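6-phosphogluconate dehydrogenase, NAD-binding (Geobacter metallireducens, PDB 3PEF) probably reduces succinic semialdehyde to gamma-hydroxybutyrate with NADPH, binding the cofactor in a Rossmann-type domain of the beta-hydroxyacid dehydrogenase kind. Local coordinates at residues Val60-Leu65 against Asp145-Gly150; Gly90-Ser95 against Arg115-Pro120; Thr132-Ala137 against Gly155-His160. The protein carries 2 engineered substitutions. One frame throughout, in Å; residues are numbered along the deposited sequence.

Contact 1. Residues Val60-Leu65 against Asp145-Gly150. With NAP (NADP nicotinamide-adenine-dinucleotide phosphate), chain I.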
# COMPACT_ATOMS: atom_id res chain seq x y z
N VAL A 60 -1.49 -40.00 -21.32
CA VAL A 60 -1.72 -38.67 -20.78
C VAL A 60 -1.31 -38.65 -19.32
O VAL A 60 -1.70 -39.54 -18.56
CB VAL A 60 -3.22 -38.32 -20.84
CG1 VAL A 60 -3.46 -36.97 -20.19
CG2 VAL A 60 -3.71 -38.35 -22.29
N THR A 61 -0.52 -37.65 -18.93
CA THR A 61 -0.06 -37.53 -17.54
C THR A 61 -0.41 -36.15 -16.98
O THR A 61 -0.17 -35.13 -17.63
CB THR A 61 1.47 -37.75 -17.42
OG1 THR A 61 1.79 -39.09 -17.83
CG2 THR A 61 1.93 -37.55 -15.97
N PHE A 62 -0.98 -36.12 -15.78
CA PHE A 62 -1.32 -34.86 -15.11
C PHE A 62 -0.24 -34.53 -14.09
O PHE A 62 0.34 -35.43 -13.49
CB PHE A 62 -2.68 -34.98 -14.42
CG PHE A 62 -3.80 -35.38 -15.34
CD1 PHE A 62 -4.37 -34.45 -16.21
CD2 PHE A 62 -4.29 -36.68 -15.34
CE1 PHE A 62 -5.40 -34.83 -17.07
CE2 PHE A 62 -5.32 -37.07 -16.19
CZ PHE A 62 -5.88 -36.13 -17.06
N ALA A 63 0.04 -33.24 -13.89
CA ALA A 63 0.99 -32.81 -12.87
C ALA A 63 0.38 -31.74 -11.99
O ALA A 63 -0.31 -30.84 -12.49
CB ALA A 63 2.28 -32.30 -13.49
N MET A 64 0.62 -31.83 -10.69
CA MET A 64 0.06 -30.89 -9.72
C MET A 64 1.13 -30.51 -8.70
O MET A 64 1.16 -31.03 -7.59
CB MET A 64 -1.18 -31.51 -9.02
CG MET A 64 -2.05 -30.48 -8.28
SD MET A 64 -2.48 -29.11 -9.41
CE MET A 64 -3.98 -28.50 -8.63
N LEU A 65 2.01 -29.60 -9.11
CA LEU A 65 3.20 -29.25 -8.36
C LEU A 65 3.10 -27.85 -7.74
O LEU A 65 2.27 -27.05 -8.16
CB LEU A 65 4.41 -29.32 -9.31
CG LEU A 65 4.56 -30.73 -9.89
CD1 LEU A 65 5.55 -30.78 -11.03
CD2 LEU A 65 4.92 -31.74 -8.78
N ASP A 145 -9.10 -32.84 -25.61
CA ASP A 145 -10.19 -33.78 -25.84
C ASP A 145 -9.83 -35.17 -25.30
O ASP A 145 -10.66 -35.87 -24.72
CB ASP A 145 -10.55 -33.83 -27.34
CG ASP A 145 -11.25 -32.56 -27.82
OD1 ASP A 145 -12.06 -31.99 -27.04
OD2 ASP A 145 -11.01 -32.12 -28.97
N GLU A 146 -8.56 -35.54 -25.45
CA GLU A 146 -8.09 -36.83 -24.95
C GLU A 146 -8.09 -36.91 -23.42
O GLU A 146 -8.36 -37.97 -22.86
CB GLU A 146 -6.71 -37.15 -25.51
CG GLU A 146 -6.24 -38.55 -25.17
CD GLU A 146 -4.99 -38.94 -25.93
OE1 GLU A 146 -4.32 -39.92 -25.51
OE2 GLU A 146 -4.67 -38.28 -26.95
N ALA A 147 -7.79 -35.81 -22.74
CA ALA A 147 -7.73 -35.82 -21.29
C ALA A 147 -9.11 -35.66 -20.65
O ALA A 147 -9.29 -35.90 -19.46
CB ALA A 147 -6.78 -34.74 -20.78
N MET A 148 -10.09 -35.26 -21.45
CA MET A 148 -11.42 -34.96 -20.93
C MET A 148 -12.01 -36.02 -19.99
O MET A 148 -12.61 -35.68 -18.98
CB MET A 148 -12.40 -34.68 -22.08
CG MET A 148 -13.72 -34.07 -21.61
SD MET A 148 -13.48 -32.52 -20.70
CE MET A 148 -13.01 -31.42 -22.02
N PRO A 149 -11.84 -37.32 -20.31
CA PRO A 149 -12.45 -38.32 -19.43
C PRO A 149 -11.86 -38.26 -18.03
O PRO A 149 -12.54 -38.58 -17.05
CB PRO A 149 -12.08 -39.65 -20.09
CG PRO A 149 -11.87 -39.31 -21.52
CD PRO A 149 -11.25 -37.93 -21.51
N GLY A 150 -10.60 -37.86 -17.95
CA GLY A 150 -9.94 -37.65 -16.67
C GLY A 150 -10.40 -36.36 -16.02
O GLY A 150 -10.75 -36.34 -14.84
PA NAP I . 1.21 -29.03 -1.61
O1A NAP I . 2.23 -28.28 -0.84
O2A NAP I . 0.36 -29.93 -0.80
O5B NAP I . 1.91 -29.88 -2.77
C5B NAP I . 3.01 -29.36 -3.47
C4B NAP I . 3.52 -30.47 -4.37
O4B NAP I . 4.61 -29.98 -5.12
C3B NAP I . 4.05 -31.65 -3.55
O3B NAP I . 3.74 -32.80 -4.30
C2B NAP I . 5.55 -31.42 -3.58
O2B NAP I . 6.33 -32.58 -3.43
C1B NAP I . 5.69 -30.87 -4.99
N9A NAP I . 6.99 -30.20 -5.16
C8A NAP I . 7.38 -29.01 -4.59
N7A NAP I . 8.65 -28.75 -4.99
C5A NAP I . 9.06 -29.75 -5.79
C6A NAP I . 10.25 -29.95 -6.46
N6A NAP I . 11.24 -29.07 -6.36
N1A NAP I . 10.41 -31.08 -7.22
C2A NAP I . 9.38 -32.00 -7.32
N3A NAP I . 8.19 -31.78 -6.65
C4A NAP I . 8.03 -30.67 -5.90
O3 NAP I . 0.30 -27.95 -2.34
PN NAP I . -1.00 -28.13 -3.23
O1N NAP I . -2.08 -27.29 -2.67
O2N NAP I . -1.27 -29.55 -3.51
O5D NAP I . -0.35 -27.39 -4.50
C5D NAP I . -0.26 -27.95 -5.79
C4D NAP I . -0.59 -26.83 -6.78
O4D NAP I . -1.97 -26.55 -6.82
C3D NAP I . 0.05 -25.51 -6.37
O3D NAP I . 0.46 -24.91 -7.58
C2D NAP I . -1.08 -24.73 -5.72
O2D NAP I . -0.87 -23.35 -5.85
C1D NAP I . -2.24 -25.18 -6.57
N1N NAP I . -3.60 -25.09 -6.01
C2N NAP I . -3.83 -25.33 -4.69
C3N NAP I . -5.13 -25.29 -4.18
C7N NAP I . -5.38 -25.62 -2.74
O7N NAP I . -6.56 -25.13 -2.19
N7N NAP I . -4.52 -26.33 -1.99
C4N NAP I . -6.21 -25.00 -5.02
C5N NAP I . -5.96 -24.78 -6.37
C6N NAP I . -4.66 -24.84 -6.86
P2B NAP I . 6.67 -33.19 -1.96
O1X NAP I . 7.90 -34.06 -2.16
O2X NAP I . 6.93 -32.06 -1.02
O3X NAP I . 5.50 -33.99 -1.47
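Val-60 and Phe-62, on an inner strand of the Rossmann sheet, carry the part of the helix 141-154 packing that falls on strand 60-63, where they meet Glu-146, Ala-147 and Gly-150. The axes of the short segments, strand 60-63 and helix 145-150, pass 9.5 Å apart at 63°, and no hydrogen bond crosses the join, which is van der Waals packing. The methyl of Ala-147 is the central point. Val-60 CG1 reaches its CB at 4.0 Å, and Phe-62 CE1 stands at the same distance from it, so one small side chain fits against both strand residues. With CG1 anti to the backbone N (chi1 176°), Val-60 turns that methyl to the helix and also lays it over one face of the Phe-62 ring, near the rim. Its other branch, CG2, lies alongside the carbon chain of Glu-146, 3.8 Å from CG; the two side chains run past one another in opposite directions. Glu-146 is extended, and its carboxylate oxygen OE2 forms a salt bridge with Arg-115. At the ring's far end Phe-62 CZ stands 4.4 Å from Gly-150 CA, an approach made possible by the missing side chain there. The Phe-62 ring also meets that of Phe-4, on strand 3-7, and touches Leu-20 of helix 11-22. Beyond the strand, the chain runs into the NADP pocket. Met-64, bent at chi2 (52°), brings CE to 3.3 Å from O4D of the nicotinamide ribose, and Leu-65 O lies 2.9 Å from O3D of the same sugar. Leu-65 CD2 touches the adenine end, 3.9 Å from N3A. A helix packed on a parallel strand whose C-terminal end opens onto the dinucleotide is characteristic of Rossmann-type NAD(P)-binding domains.

Contact 2. Residues Gly90-Ser95 against Arg115-Pro120. With EDO (1,2-ethanediol), chain N.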
# COMPACT_ATOMS: atom_id res chain seq x y z
N GLY A 90 0.93 -37.22 -24.00
CA GLY A 90 0.57 -35.89 -23.54
C GLY A 90 0.95 -35.58 -22.10
O GLY A 90 0.94 -36.47 -21.23
N TYR A 91 1.30 -34.32 -21.86
CA TYR A 91 1.63 -33.84 -20.52
C TYR A 91 0.68 -32.69 -20.20
O TYR A 91 0.62 -31.70 -20.93
CB TYR A 91 3.08 -33.36 -20.46
CG TYR A 91 3.58 -33.00 -19.07
CD1 TYR A 91 4.11 -31.73 -18.80
CD2 TYR A 91 3.52 -33.92 -18.03
CE1 TYR A 91 4.59 -31.40 -17.52
CE2 TYR A 91 3.99 -33.61 -16.76
CZ TYR A 91 4.53 -32.35 -16.50
OH TYR A 91 4.99 -32.06 -15.23
N VAL A 92 -0.07 -32.83 -19.12
CA VAL A 92 -1.04 -31.81 -18.73
C VAL A 92 -0.62 -31.21 -17.39
O VAL A 92 -0.86 -31.80 -16.33
CB VAL A 92 -2.46 -32.40 -18.59
CG1 VAL A 92 -3.45 -31.31 -18.18
CG2 VAL A 92 -2.91 -33.08 -19.90
N ASP A 93 0.03 -30.05 -17.41
CA ASP A 93 0.48 -29.44 -16.16
C ASP A 93 -0.62 -28.59 -15.54
O ASP A 93 -1.06 -27.59 -16.13
CB ASP A 93 1.76 -28.61 -16.35
CG ASP A 93 2.50 -28.36 -15.02
OD1 ASP A 93 1.92 -28.57 -13.94
OD2 ASP A 93 3.68 -27.95 -15.06
N MET A 94 -1.06 -29.00 -14.36
CA MET A 94 -2.16 -28.34 -13.66
C MET A 94 -1.68 -27.46 -12.50
O MET A 94 -2.48 -26.88 -11.75
CB MET A 94 -3.20 -29.37 -13.20
CG MET A 94 -3.62 -30.30 -14.34
SD MET A 94 -4.87 -31.53 -13.88
CE MET A 94 -6.35 -30.52 -13.65
N SER A 95 -0.36 -27.34 -12.39
CA SER A 95 0.25 -26.46 -11.39
C SER A 95 -0.10 -24.99 -11.63
O SER A 95 -0.21 -24.55 -12.76
CB SER A 95 1.77 -26.61 -11.43
OG SER A 95 2.15 -27.97 -11.44
N ARG A 115 2.89 -33.83 -26.57
CA ARG A 115 1.88 -32.78 -26.64
C ARG A 115 1.68 -32.15 -25.26
O ARG A 115 1.87 -32.82 -24.24
CB ARG A 115 0.57 -33.32 -27.21
CG ARG A 115 0.68 -33.72 -28.71
CD ARG A 115 -0.57 -34.44 -29.22
NE ARG A 115 -0.89 -35.57 -28.36
CZ ARG A 115 -2.13 -36.01 -28.12
NH1 ARG A 115 -3.16 -35.40 -28.68
NH2 ARG A 115 -2.32 -37.04 -27.31
N PHE A 116 1.32 -30.87 -25.22
CA PHE A 116 1.22 -30.18 -23.94
C PHE A 116 -0.04 -29.33 -23.75
O PHE A 116 -0.48 -28.66 -24.69
CB PHE A 116 2.44 -29.30 -23.70
CG PHE A 116 2.40 -28.56 -22.41
CD1 PHE A 116 2.74 -29.19 -21.22
CD2 PHE A 116 1.99 -27.24 -22.37
CE1 PHE A 116 2.69 -28.50 -20.03
CE2 PHE A 116 1.94 -26.55 -21.18
CZ PHE A 116 2.30 -27.18 -20.01
N LEU A 117 -0.58 -29.35 -22.53
CA LEU A 117 -1.79 -28.63 -22.15
C LEU A 117 -1.53 -28.11 -20.75
O LEU A 117 -1.09 -28.87 -19.89
CB LEU A 117 -2.97 -29.61 -22.06
CG LEU A 117 -4.44 -29.43 -22.48
CD1 LEU A 117 -5.40 -30.03 -21.45
CD2 LEU A 117 -4.88 -28.01 -22.88
N GLU A 118 -1.77 -26.84 -20.48
CA GLU A 118 -1.77 -26.40 -19.09
C GLU A 118 -3.21 -26.46 -18.63
O GLU A 118 -4.10 -26.17 -19.41
CB GLU A 118 -1.25 -24.98 -18.93
CG GLU A 118 -2.12 -23.91 -19.56
CD GLU A 118 -1.60 -22.51 -19.30
OE1 GLU A 118 -2.12 -21.56 -19.91
OE2 GLU A 118 -0.67 -22.36 -18.49
N ALA A 119 -3.45 -26.85 -17.39
CA ALA A 119 -4.81 -26.80 -16.86
C ALA A 119 -4.85 -26.56 -15.37
O ALA A 119 -5.21 -27.46 -14.60
CB ALA A 119 -5.59 -28.07 -17.26
N PRO A 120 -4.49 -25.34 -14.93
CA PRO A 120 -4.59 -25.01 -13.50
C PRO A 120 -6.06 -25.01 -13.10
O PRO A 120 -6.93 -24.94 -13.97
CB PRO A 120 -4.02 -23.60 -13.43
CG PRO A 120 -4.36 -23.00 -14.78
CD PRO A 120 -4.17 -24.16 -15.75
C1 EDO N . 1.39 -26.41 -26.48
O1 EDO N . 1.03 -27.73 -26.88
C2 EDO N . 2.90 -26.23 -26.49
O2 EDO N . 3.18 -24.84 -26.28
O HOH W 1 -0.72 -22.94 -15.72
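Phe-116 lies beside Tyr-91, both side chains pointing the same way from neighbouring parallel strands. Its CB passes the hydroxyl O1 of a bound ethanediol, probably from the crystallisation liquor, which donates a hydrogen bond to Phe-116 O. CG is anti to the backbone N (chi1 180°), which swings the ring toward strand 90-93. CD1 comes to 3.3 Å from Tyr-91 O, and CE1 to 3.7 Å from Tyr-91 CD1, which sits at the edge of the Phe-116 ring and in its plane. CE1 also lies 3.8 Å from Asp-93 CB, again at the ring edge, and CZ, at the tip, is 4.0 Å from that carbon. Four backbone bonds alternate between the strands, from Tyr-91 N to Arg-115 O through to Ala-119 N to Asp-93 O. Beyond them Ser-95 N meets Asp-93 OD1 from above the carboxylate plane at 3.0 Å, which makes an Asx turn, and Ser-95 OG donates to the syn lone pair of the same oxygen at 2.6 Å. With an alanine in place of this aspartate, both Ser-95 donors would probably lose their acceptor and the turn its closing bond, though Leu-65 N would still hold the hydroxyl oxygen. On the opposite face Val-92 and Leu-117 pack against Phe-151 of helix 141-154. Helix 99-111 makes the beta-alpha-beta crossover between the two strands, with strand 60-63 flanking one and strand 133-139 the other.

Contact 3. Residues Thr132-Ala137 against Gly155-His160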
# COMPACT_ATOMS: atom_id res chain seq x y z
N THR A 132 -14.90 -31.66 -7.87
CA THR A 132 -15.77 -30.53 -8.12
C THR A 132 -14.96 -29.28 -8.55
O THR A 132 -15.44 -28.14 -8.50
CB THR A 132 -16.60 -30.36 -6.83
OG1 THR A 132 -17.96 -30.77 -7.07
CG2 THR A 132 -16.50 -28.99 -6.27
N LEU A 133 -13.74 -29.51 -9.03
CA LEU A 133 -12.84 -28.42 -9.44
C LEU A 133 -13.31 -27.74 -10.72
O LEU A 133 -13.99 -28.34 -11.54
CB LEU A 133 -11.41 -28.96 -9.66
CG LEU A 133 -10.72 -29.66 -8.47
CD1 LEU A 133 -9.41 -30.27 -8.90
CD2 LEU A 133 -10.50 -28.70 -7.28
N ILE A 134 -12.91 -26.49 -10.89
CA ILE A 134 -13.05 -25.81 -12.17
C ILE A 134 -11.70 -25.88 -12.88
O ILE A 134 -10.69 -25.47 -12.33
CB ILE A 134 -13.47 -24.35 -11.97
CG1 ILE A 134 -14.72 -24.28 -11.07
CG2 ILE A 134 -13.71 -23.66 -13.30
CD1 ILE A 134 -14.92 -22.93 -10.44
N ILE A 135 -11.68 -26.40 -14.11
CA ILE A 135 -10.44 -26.66 -14.81
C ILE A 135 -10.24 -25.67 -15.95
O ILE A 135 -11.06 -25.59 -16.86
CB ILE A 135 -10.40 -28.13 -15.31
CG1 ILE A 135 -10.64 -29.07 -14.12
CG2 ILE A 135 -9.07 -28.46 -16.00
CD1 ILE A 135 -10.44 -30.54 -14.43
N LEU A 136 -9.15 -24.92 -15.89
CA LEU A 136 -8.89 -23.83 -16.83
C LEU A 136 -7.80 -24.21 -17.85
O LEU A 136 -6.64 -23.83 -17.71
CB LEU A 136 -8.45 -22.57 -16.05
CG LEU A 136 -9.32 -22.23 -14.84
CD1 LEU A 136 -8.64 -21.24 -13.89
CD2 LEU A 136 -10.69 -21.71 -15.32
N ALA A 137 -8.16 -24.98 -18.87
CA ALA A 137 -7.15 -25.52 -19.77
C ALA A 137 -6.79 -24.53 -20.87
O ALA A 137 -7.59 -23.69 -21.24
CB ALA A 137 -7.62 -26.85 -20.38
N GLY A 155 -13.09 -32.64 -12.04
CA GLY A 155 -13.80 -31.37 -11.95
C GLY A 155 -15.25 -31.42 -12.39
O GLY A 155 -15.74 -32.46 -12.84
N LYS A 156 -15.95 -30.29 -12.24
CA LYS A 156 -17.35 -30.18 -12.65
C LYS A 156 -17.52 -29.23 -13.83
O LYS A 156 -18.38 -29.43 -14.69
CB LYS A 156 -18.25 -29.75 -11.48
CG LYS A 156 -17.94 -28.38 -10.86
CD LYS A 156 -19.12 -27.95 -9.95
CE LYS A 156 -18.69 -27.05 -8.80
NZ LYS A 156 -18.31 -25.67 -9.21
N LYS A 157 -16.71 -28.18 -13.87
CA LYS A 157 -16.73 -27.25 -14.99
C LYS A 157 -15.36 -27.31 -15.63
O LYS A 157 -14.33 -27.17 -14.94
CB LYS A 157 -17.00 -25.83 -14.49
CG LYS A 157 -17.25 -24.79 -15.60
CD LYS A 157 -17.04 -23.36 -15.10
CE LYS A 157 -18.05 -22.36 -15.66
NZ LYS A 157 -18.06 -22.29 -17.14
N ILE A 158 -15.34 -27.52 -16.94
CA ILE A 158 -14.09 -27.67 -17.66
C ILE A 158 -14.13 -26.79 -18.91
O ILE A 158 -15.03 -26.94 -19.73
CB ILE A 158 -13.86 -29.15 -18.06
CG1 ILE A 158 -13.87 -30.04 -16.81
CG2 ILE A 158 -12.55 -29.30 -18.80
CD1 ILE A 158 -14.51 -31.39 -17.02
N ILE A 159 -13.18 -25.87 -19.04
CA ILE A 159 -13.20 -24.94 -20.16
C ILE A 159 -11.86 -24.86 -20.85
O ILE A 159 -10.83 -25.24 -20.28
CB ILE A 159 -13.62 -23.53 -19.73
CG1 ILE A 159 -12.57 -22.94 -18.79
CG2 ILE A 159 -14.98 -23.55 -19.05
CD1 ILE A 159 -12.71 -21.44 -18.58
N HIS A 160 -11.86 -24.35 -22.07
CA HIS A 160 -10.62 -24.21 -22.83
C HIS A 160 -10.47 -22.75 -23.24
O HIS A 160 -11.37 -22.17 -23.82
CB HIS A 160 -10.66 -25.13 -24.06
CG HIS A 160 -9.37 -25.17 -24.82
ND1 HIS A 160 -9.02 -24.21 -25.75
CD2 HIS A 160 -8.35 -26.07 -24.81
CE1 HIS A 160 -7.84 -24.52 -26.27
NE2 HIS A 160 -7.41 -25.63 -25.71
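Ile-135, Lys-156 and Ile-159 bury the most surface between segments 132-137 and 155-160, whose strands 133-137 and 157-160 run parallel. The backbone of Ile-135 is gripped twice: its N donates to Lys-157 O at 2.9 Å, and its O accepts from Ile-159 N in a nearly straight bond (N-H...O 174°). Its side chain reaches back over the start of the partner segment, with CD1 4.1 Å from Gly-155 N and 4.2 Å from Ile-158 CG1. Lys-156 N binds Leu-133 O beside a beta bulge, where the register slips by one residue. Its side chain is set with CG between the backbone N and carbonyl carbon (chi1 62°) and wraps across Thr-132, both CG and CE lying 3.4 Å from Thr-132 O. Ile-159 points to the other face from Ile-135; its CD1 packs alongside Leu-136 CD2 at 3.8 Å, and its carbonyl accepts from Ala-137 N. Ala-208 and Val-205 of a second subunit cover the face bearing Ile-134 and Leu-136, while Tyr-144 and Phe-151 of helix 141-154 back the Ile-135 side. With that helix as the connection, the two strands form a beta-alpha-beta crossover at the edge of the cofactor-binding sheet.

Overall arrangement
From the N terminus, strand 60-63 opens the long loop that contact 1 closes only when helix 141-154 returns over the sheet. Contact 2 is nested inside this loop, joining strands 90-93 and 115-122 across a single helix. Contact 3 follows contact 2 in series but crosses contact 1, since residues 145-150 lie on the helix linking its two strands. That helix therefore belongs to the crossover of contact 3 while packing on the strand of contact 1. Laterally, Ala-63 O probably bonds Met-94 N, and Pro-120 O probably bonds Leu-136 N, so all three contacts share one sheet, in which strand 115-122 runs antiparallel to strand 133-139.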